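Local coordinates for protein (r)-specific enoyl-coa hydratase (Aeromonas punctata, PDB 1IQ6) that catalyses the hydration of short-chain trans-2-enoyl-CoA of four to six carbons to (3R)-3-hydroxyacyl-CoA, a step involved in polyhydroxyalkanoate biosynthesis, at residues S30-N34 / P35-D39; A102-D106 / K107-T111. All coordinates share one frame; numbering follows the deposited sequence.

Contact 1 (S30-N34 / P35-D39)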
ATOM      1  N   SER B  30       5.902   7.650  -3.723  1.00 12.97           N
ATOM      2  CA  SER B  30       4.451   7.737  -3.869  1.00 13.69           C
ATOM      3  C   SER B  30       3.951   9.049  -4.452  1.00 15.81           C
ATOM      4  O   SER B  30       2.823   9.126  -4.934  1.00 16.01           O
ATOM      5  CB  SER B  30       3.792   7.549  -2.499  1.00 12.31           C
ATOM      6  OG  SER B  30       4.107   8.643  -1.650  1.00 13.02           O
ATOM      7  N   GLU B  31       4.797  10.073  -4.396  1.00 15.46           N
ATOM      8  CA  GLU B  31       4.458  11.417  -4.857  1.00 17.12           C
ATOM      9  C   GLU B  31       3.514  12.085  -3.850  1.00 17.26           C
ATOM     10  O   GLU B  31       2.917  13.122  -4.143  1.00 17.62           O
ATOM     11  CB  GLU B  31       3.804  11.383  -6.247  1.00 18.88           C
ATOM     12  CG  GLU B  31       4.697  10.813  -7.343  1.00 19.53           C
ATOM     13  CD  GLU B  31       5.935  11.658  -7.595  1.00 22.79           C
ATOM     14  OE1 GLU B  31       6.903  11.121  -8.174  1.00 22.88           O
ATOM     15  OE2 GLU B  31       5.936  12.855  -7.228  1.00 23.24           O
ATOM     16  N   ASP B  32       3.385  11.492  -2.662  1.00 16.24           N
ATOM     17  CA  ASP B  32       2.518  12.044  -1.619  1.00 15.41           C
ATOM     18  C   ASP B  32       3.303  12.893  -0.627  1.00 16.90           C
ATOM     19  O   ASP B  32       3.849  12.381   0.356  1.00 17.48           O
ATOM     20  CB  ASP B  32       1.788  10.932  -0.854  1.00 16.03           C
ATOM     21  CG  ASP B  32       0.825  11.482   0.196  1.00 14.52           C
ATOM     22  OD1 ASP B  32       0.728  12.719   0.329  1.00 17.41           O
ATOM     23  OD2 ASP B  32       0.156  10.679   0.883  1.00 16.17           O
ATOM     24  N   PHE B  33       3.354  14.193  -0.890  1.00 16.65           N
ATOM     25  CA  PHE B  33       4.063  15.119  -0.022  1.00 18.14           C
ATOM     26  C   PHE B  33       3.091  15.888   0.878  1.00 18.18           C
ATOM     27  O   PHE B  33       3.326  17.047   1.220  1.00 19.08           O
ATOM     28  CB  PHE B  33       4.891  16.095  -0.863  1.00 19.62           C
ATOM     29  CG  PHE B  33       5.885  15.420  -1.764  1.00 19.85           C
ATOM     30  CD1 PHE B  33       5.518  15.000  -3.040  1.00 21.91           C
ATOM     31  CD2 PHE B  33       7.183  15.178  -1.327  1.00 20.55           C
ATOM     32  CE1 PHE B  33       6.433  14.346  -3.871  1.00 22.28           C
ATOM     33  CE2 PHE B  33       8.106  14.524  -2.146  1.00 21.01           C
ATOM     34  CZ  PHE B  33       7.730  14.109  -3.419  1.00 20.57           C
ATOM     35  N   ASN B  34       1.996  15.230   1.255  1.00 17.48           N
ATOM     36  CA  ASN B  34       0.992  15.831   2.133  1.00 17.87           C
ATOM     37  C   ASN B  34       1.741  16.349   3.367  1.00 19.24           C
ATOM     38  O   ASN B  34       2.443  15.588   4.037  1.00 17.81           O
ATOM     39  CB  ASN B  34      -0.031  14.763   2.549  1.00 18.41           C
ATOM     40  CG  ASN B  34      -1.311  15.351   3.124  1.00 17.01           C
ATOM     41  OD1 ASN B  34      -1.350  16.504   3.543  1.00 19.11           O
ATOM     42  ND2 ASN B  34      -2.368  14.540   3.159  1.00 18.45           N
ATOM     43  N   PRO B  35       1.614  17.651   3.676  1.00 19.01           N
ATOM     44  CA  PRO B  35       2.300  18.228   4.837  1.00 20.07           C
ATOM     45  C   PRO B  35       2.009  17.535   6.169  1.00 19.85           C
ATOM     46  O   PRO B  35       2.746  17.713   7.139  1.00 21.53           O
ATOM     47  CB  PRO B  35       1.862  19.697   4.810  1.00 20.99           C
ATOM     48  CG  PRO B  35       0.556  19.667   4.065  1.00 21.63           C
ATOM     49  CD  PRO B  35       0.822  18.673   2.972  1.00 20.34           C
ATOM     50  N   LEU B  36       0.940  16.742   6.209  1.00 20.26           N
ATOM     51  CA  LEU B  36       0.577  16.012   7.421  1.00 21.28           C
ATOM     52  C   LEU B  36       1.690  15.043   7.811  1.00 20.09           C
ATOM     53  O   LEU B  36       1.829  14.680   8.981  1.00 19.64           O
ATOM     54  CB  LEU B  36      -0.716  15.208   7.209  1.00 24.27           C
ATOM     55  CG  LEU B  36      -2.078  15.903   7.239  1.00 28.01           C
ATOM     56  CD1 LEU B  36      -2.239  16.799   6.038  1.00 30.25           C
ATOM     57  CD2 LEU B  36      -3.175  14.852   7.251  1.00 29.24           C
ATOM     58  N   HIS B  37       2.482  14.638   6.824  1.00 20.03           N
ATOM     59  CA  HIS B  37       3.565  13.686   7.045  1.00 18.86           C
ATOM     60  C   HIS B  37       4.954  14.300   7.191  1.00 20.38           C
ATOM     61  O   HIS B  37       5.911  13.579   7.474  1.00 18.74           O
ATOM     62  CB  HIS B  37       3.620  12.686   5.884  1.00 17.75           C
ATOM     63  CG  HIS B  37       2.299  12.074   5.542  1.00 17.37           C
ATOM     64  ND1 HIS B  37       1.563  11.339   6.445  1.00 16.33           N
ATOM     65  CD2 HIS B  37       1.586  12.078   4.391  1.00 17.35           C
ATOM     66  CE1 HIS B  37       0.452  10.916   5.866  1.00 16.62           C
ATOM     67  NE2 HIS B  37       0.442  11.352   4.618  1.00 17.23           N
ATOM     68  N   LEU B  38       5.077  15.615   7.024  1.00 22.95           N
ATOM     69  CA  LEU B  38       6.400  16.234   7.074  1.00 25.67           C
ATOM     70  C   LEU B  38       6.585  17.527   7.877  1.00 26.78           C
ATOM     71  O   LEU B  38       7.600  17.701   8.555  1.00 27.50           O
ATOM     72  CB  LEU B  38       6.870  16.486   5.638  1.00 28.18           C
ATOM     73  CG  LEU B  38       6.690  15.335   4.642  1.00 30.02           C
ATOM     74  CD1 LEU B  38       6.866  15.843   3.221  1.00 30.55           C
ATOM     75  CD2 LEU B  38       7.684  14.225   4.950  1.00 30.75           C
ATOM     76  N   ASP B  39       5.613  18.430   7.793  1.00 27.12           N
ATOM     77  CA  ASP B  39       5.697  19.729   8.462  1.00 27.40           C
ATOM     78  C   ASP B  39       5.119  19.785   9.878  1.00 27.07           C
ATOM     79  O   ASP B  39       3.911  19.658  10.070  1.00 25.46           O
ATOM     80  CB  ASP B  39       5.009  20.776   7.577  1.00 29.73           C
ATOM     81  CG  ASP B  39       5.104  22.182   8.135  1.00 30.17           C
ATOM     82  OD1 ASP B  39       4.607  23.109   7.464  1.00 33.67           O
ATOM     83  OD2 ASP B  39       5.666  22.368   9.233  1.00 31.58           O
TER
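The His37 ring lies against Asn34 and Asp32, and on the backbone His37 N donates to Asn34 O at 2.9 Å. Pro35 O accepts from both Leu38 N and Asp39 N, and Asp39 is the N-cap of helix 40-44. Before the proline, two side chains catch backbone amides two residues on. Ser30 OG takes Asp32 N in an ST turn, and Asp32 OD1 takes Asn34 N at 3.0 Å in an Asx turn. This loop carries Asp32 and His37 of the hydratase 2 motif in a hot-dog fold, and Asp32 to His37 probably bind the hydroxyacyl-CoA, as in related enzymes. Among the side chains, the Asp32 carboxylate stands almost perpendicular to the imidazole, Asp32 OD2 lying 3.8 Å from His37 NE2; that oxygen is hydrogen-bonded to Ser63 OG of the second subunit. His37 CD2 packs 3.6 Å from Asn34 CB, while His37 ND1 is hydrogen-bonded to Ile52 O and the ring stacks on His54. With CG anti to the backbone N (chi1 -164°), the Asn34 amide reaches past Pro35 to Gly74 N of the second subunit, bonded through OD1.

Contact 2 (A102-D106 / K107-T111)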
ATOM      1  N   ALA B 102      -7.585 -18.635   6.137  1.00 15.12           N
ATOM      2  CA  ALA B 102      -8.255 -19.548   5.217  1.00 16.17           C
ATOM      3  C   ALA B 102      -7.345 -20.013   4.090  1.00 16.86           C
ATOM      4  O   ALA B 102      -6.500 -19.264   3.606  1.00 17.31           O
ATOM      5  CB  ALA B 102      -9.500 -18.885   4.641  1.00 16.21           C
ATOM      6  N   LEU B 103      -7.523 -21.265   3.684  1.00 17.94           N
ATOM      7  CA  LEU B 103      -6.745 -21.850   2.600  1.00 19.17           C
ATOM      8  C   LEU B 103      -7.714 -22.529   1.642  1.00 20.66           C
ATOM      9  O   LEU B 103      -8.302 -23.559   1.974  1.00 22.89           O
ATOM     10  CB  LEU B 103      -5.752 -22.882   3.144  1.00 19.32           C
ATOM     11  CG  LEU B 103      -4.605 -22.360   4.011  1.00 20.97           C
ATOM     12  CD1 LEU B 103      -3.816 -23.526   4.578  1.00 22.43           C
ATOM     13  CD2 LEU B 103      -3.708 -21.458   3.178  1.00 20.30           C
ATOM     14  N   ARG B 104      -7.888 -21.948   0.461  1.00 19.99           N
ATOM     15  CA  ARG B 104      -8.800 -22.517  -0.526  1.00 19.65           C
ATOM     16  C   ARG B 104      -8.294 -23.842  -1.074  1.00 20.15           C
ATOM     17  O   ARG B 104      -7.089 -24.083  -1.137  1.00 20.24           O
ATOM     18  CB  ARG B 104      -9.027 -21.520  -1.661  1.00 20.96           C
ATOM     19  CG  ARG B 104      -9.929 -20.371  -1.252  1.00 21.76           C
ATOM     20  CD  ARG B 104      -9.985 -19.275  -2.296  1.00 22.61           C
ATOM     21  NE  ARG B 104     -10.430 -19.755  -3.599  1.00 25.16           N
ATOM     22  CZ  ARG B 104     -10.688 -18.955  -4.630  1.00 26.25           C
ATOM     23  NH1 ARG B 104     -11.086 -19.466  -5.786  1.00 27.55           N
ATOM     24  NH2 ARG B 104     -10.556 -17.642  -4.500  1.00 27.91           N
ATOM     25  N   GLU B 105      -9.223 -24.707  -1.464  1.00 21.33           N
ATOM     26  CA  GLU B 105      -8.850 -26.006  -2.002  1.00 23.65           C
ATOM     27  C   GLU B 105      -9.148 -26.158  -3.486  1.00 23.72           C
ATOM     28  O   GLU B 105      -8.832 -27.187  -4.084  1.00 24.19           O
ATOM     29  CB  GLU B 105      -9.526 -27.117  -1.196  1.00 26.61           C
ATOM     30  CG  GLU B 105      -9.101 -27.114   0.265  1.00 31.70           C
ATOM     31  CD  GLU B 105      -9.445 -28.397   0.988  1.00 34.10           C
ATOM     32  OE1 GLU B 105      -9.122 -28.501   2.191  1.00 37.00           O
ATOM     33  OE2 GLU B 105     -10.033 -29.301   0.359  1.00 36.19           O
ATOM     34  N   ASP B 106      -9.749 -25.133  -4.084  1.00 23.13           N
ATOM     35  CA  ASP B 106     -10.044 -25.159  -5.514  1.00 23.08           C
ATOM     36  C   ASP B 106      -8.846 -24.553  -6.239  1.00 23.38           C
ATOM     37  O   ASP B 106      -8.593 -24.847  -7.407  1.00 24.63           O
ATOM     38  CB  ASP B 106     -11.321 -24.366  -5.820  1.00 22.93           C
ATOM     39  CG  ASP B 106     -11.205 -22.897  -5.456  1.00 23.93           C
ATOM     40  OD1 ASP B 106     -10.678 -22.592  -4.368  1.00 21.56           O
ATOM     41  OD2 ASP B 106     -11.657 -22.048  -6.255  1.00 26.44           O
ATOM     42  N   LYS B 107      -8.108 -23.711  -5.520  1.00 22.37           N
ATOM     43  CA  LYS B 107      -6.916 -23.046  -6.042  1.00 23.58           C
ATOM     44  C   LYS B 107      -5.965 -22.779  -4.877  1.00 22.97           C
ATOM     45  O   LYS B 107      -6.405 -22.610  -3.740  1.00 22.38           O
ATOM     46  CB  LYS B 107      -7.280 -21.714  -6.708  1.00 25.57           C
ATOM     47  CG  LYS B 107      -8.223 -21.832  -7.897  1.00 28.68           C
ATOM     48  CD  LYS B 107      -8.303 -20.525  -8.676  1.00 31.48           C
ATOM     49  CE  LYS B 107      -8.852 -19.392  -7.827  1.00 33.89           C
ATOM     50  NZ  LYS B 107      -8.838 -18.093  -8.558  1.00 36.15           N
ATOM     51  N   PRO B 108      -4.648 -22.741  -5.144  1.00 22.77           N
ATOM     52  CA  PRO B 108      -3.647 -22.491  -4.101  1.00 22.22           C
ATOM     53  C   PRO B 108      -3.633 -21.022  -3.682  1.00 21.61           C
ATOM     54  O   PRO B 108      -2.708 -20.276  -4.007  1.00 21.56           O
ATOM     55  CB  PRO B 108      -2.347 -22.920  -4.771  1.00 22.96           C
ATOM     56  CG  PRO B 108      -2.576 -22.514  -6.185  1.00 24.26           C
ATOM     57  CD  PRO B 108      -3.993 -22.998  -6.440  1.00 22.90           C
ATOM     58  N   ILE B 109      -4.670 -20.624  -2.958  1.00 19.34           N
ATOM     59  CA  ILE B 109      -4.817 -19.252  -2.493  1.00 18.07           C
ATOM     60  C   ILE B 109      -5.033 -19.223  -0.985  1.00 17.92           C
ATOM     61  O   ILE B 109      -5.701 -20.093  -0.427  1.00 20.10           O
ATOM     62  CB  ILE B 109      -6.011 -18.575  -3.199  1.00 17.36           C
ATOM     63  CG1 ILE B 109      -5.719 -18.463  -4.699  1.00 18.40           C
ATOM     64  CG2 ILE B 109      -6.291 -17.204  -2.581  1.00 17.69           C
ATOM     65  CD1 ILE B 109      -6.845 -17.859  -5.512  1.00 19.53           C
ATOM     66  N   ALA B 110      -4.461 -18.221  -0.327  1.00 16.68           N
ATOM     67  CA  ALA B 110      -4.603 -18.084   1.111  1.00 15.62           C
ATOM     68  C   ALA B 110      -5.111 -16.699   1.463  1.00 14.58           C
ATOM     69  O   ALA B 110      -4.841 -15.728   0.755  1.00 15.11           O
ATOM     70  CB  ALA B 110      -3.258 -18.318   1.801  1.00 17.07           C
ATOM     71  N   THR B 111      -5.876 -16.623   2.543  1.00 13.53           N
ATOM     72  CA  THR B 111      -6.367 -15.343   3.027  1.00 13.62           C
ATOM     73  C   THR B 111      -5.727 -15.154   4.394  1.00 12.57           C
ATOM     74  O   THR B 111      -5.634 -16.096   5.183  1.00 13.66           O
ATOM     75  CB  THR B 111      -7.900 -15.324   3.164  1.00 14.30           C
ATOM     76  OG1 THR B 111      -8.491 -15.509   1.874  1.00 17.47           O
ATOM     77  CG2 THR B 111      -8.370 -13.989   3.741  1.00 15.69           C
TER
HETATM   78  O   HOH W   1      -4.811 -22.889  -0.593  1.00 23.02           O
HETATM   79  O   HOH W   2     -10.575 -16.354  -7.377  1.00 49.83           O
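Arg104 and Lys107 run side by side in the same direction, with Asp106 gripping the arginine from its edge. The carboxylate takes NE and NH1 side-on: Arg104 NE donates to Asp106 OD1 at 2.9 Å, and Arg104 NH1 forms a salt bridge to Asp106 OD2 at 2.7 Å. Each oxygen uses its syn lone pair and lies within 5° of the guanidinium plane. A bend at chi3 (57°) turns the guanidinium into this pairing. Ile109 lies alongside too, placing CD1 over one guanidinium face, offset toward the rim. Lys107 NZ comes within 3.8 Å of Arg104 NH1, and a water accepting from Lys107 NZ and Arg104 NH2 bridges the two side chains. These side chains line the turn of the antiparallel hairpin formed by strands 93-103 and 109-117, part of the hot-dog sheet. Pro108 centres an inverse gamma turn, and a second water donates to both Arg104 O and Ile109 O. Arg104 N bonds to Ile109 O at 3.0 Å, and Thr111 N to Ala102 O at 2.9 Å. On the sheet face away from Ala102 and Thr111, Leu103 CD2 presses tightly on Ala110 CB at 3.5 Å; Leu6 touches both residues.

How the contacts relate
The two contacts sit on opposite sides of the chain's centre, 38 Å apart between centres and about 25 Å between nearest atoms, and do not touch. Contact 1 belongs to the loop joining helices 20-30 and 40-44 and lies within the probable substrate site: the side chain of His37 is about 6 Å from Gly55 and about 9 Å from the side chain of Phe84, both probable binding residues. It also meets the second subunit of the homodimer. Contact 2 is the turn end of the hairpin of strands 93-103 and 109-117, away from the substrate site, and touches no other chain of the assembly. Contact 1 closes before contact 2 opens along the chain, and both belong to the same MaoC-like hot-dog domain.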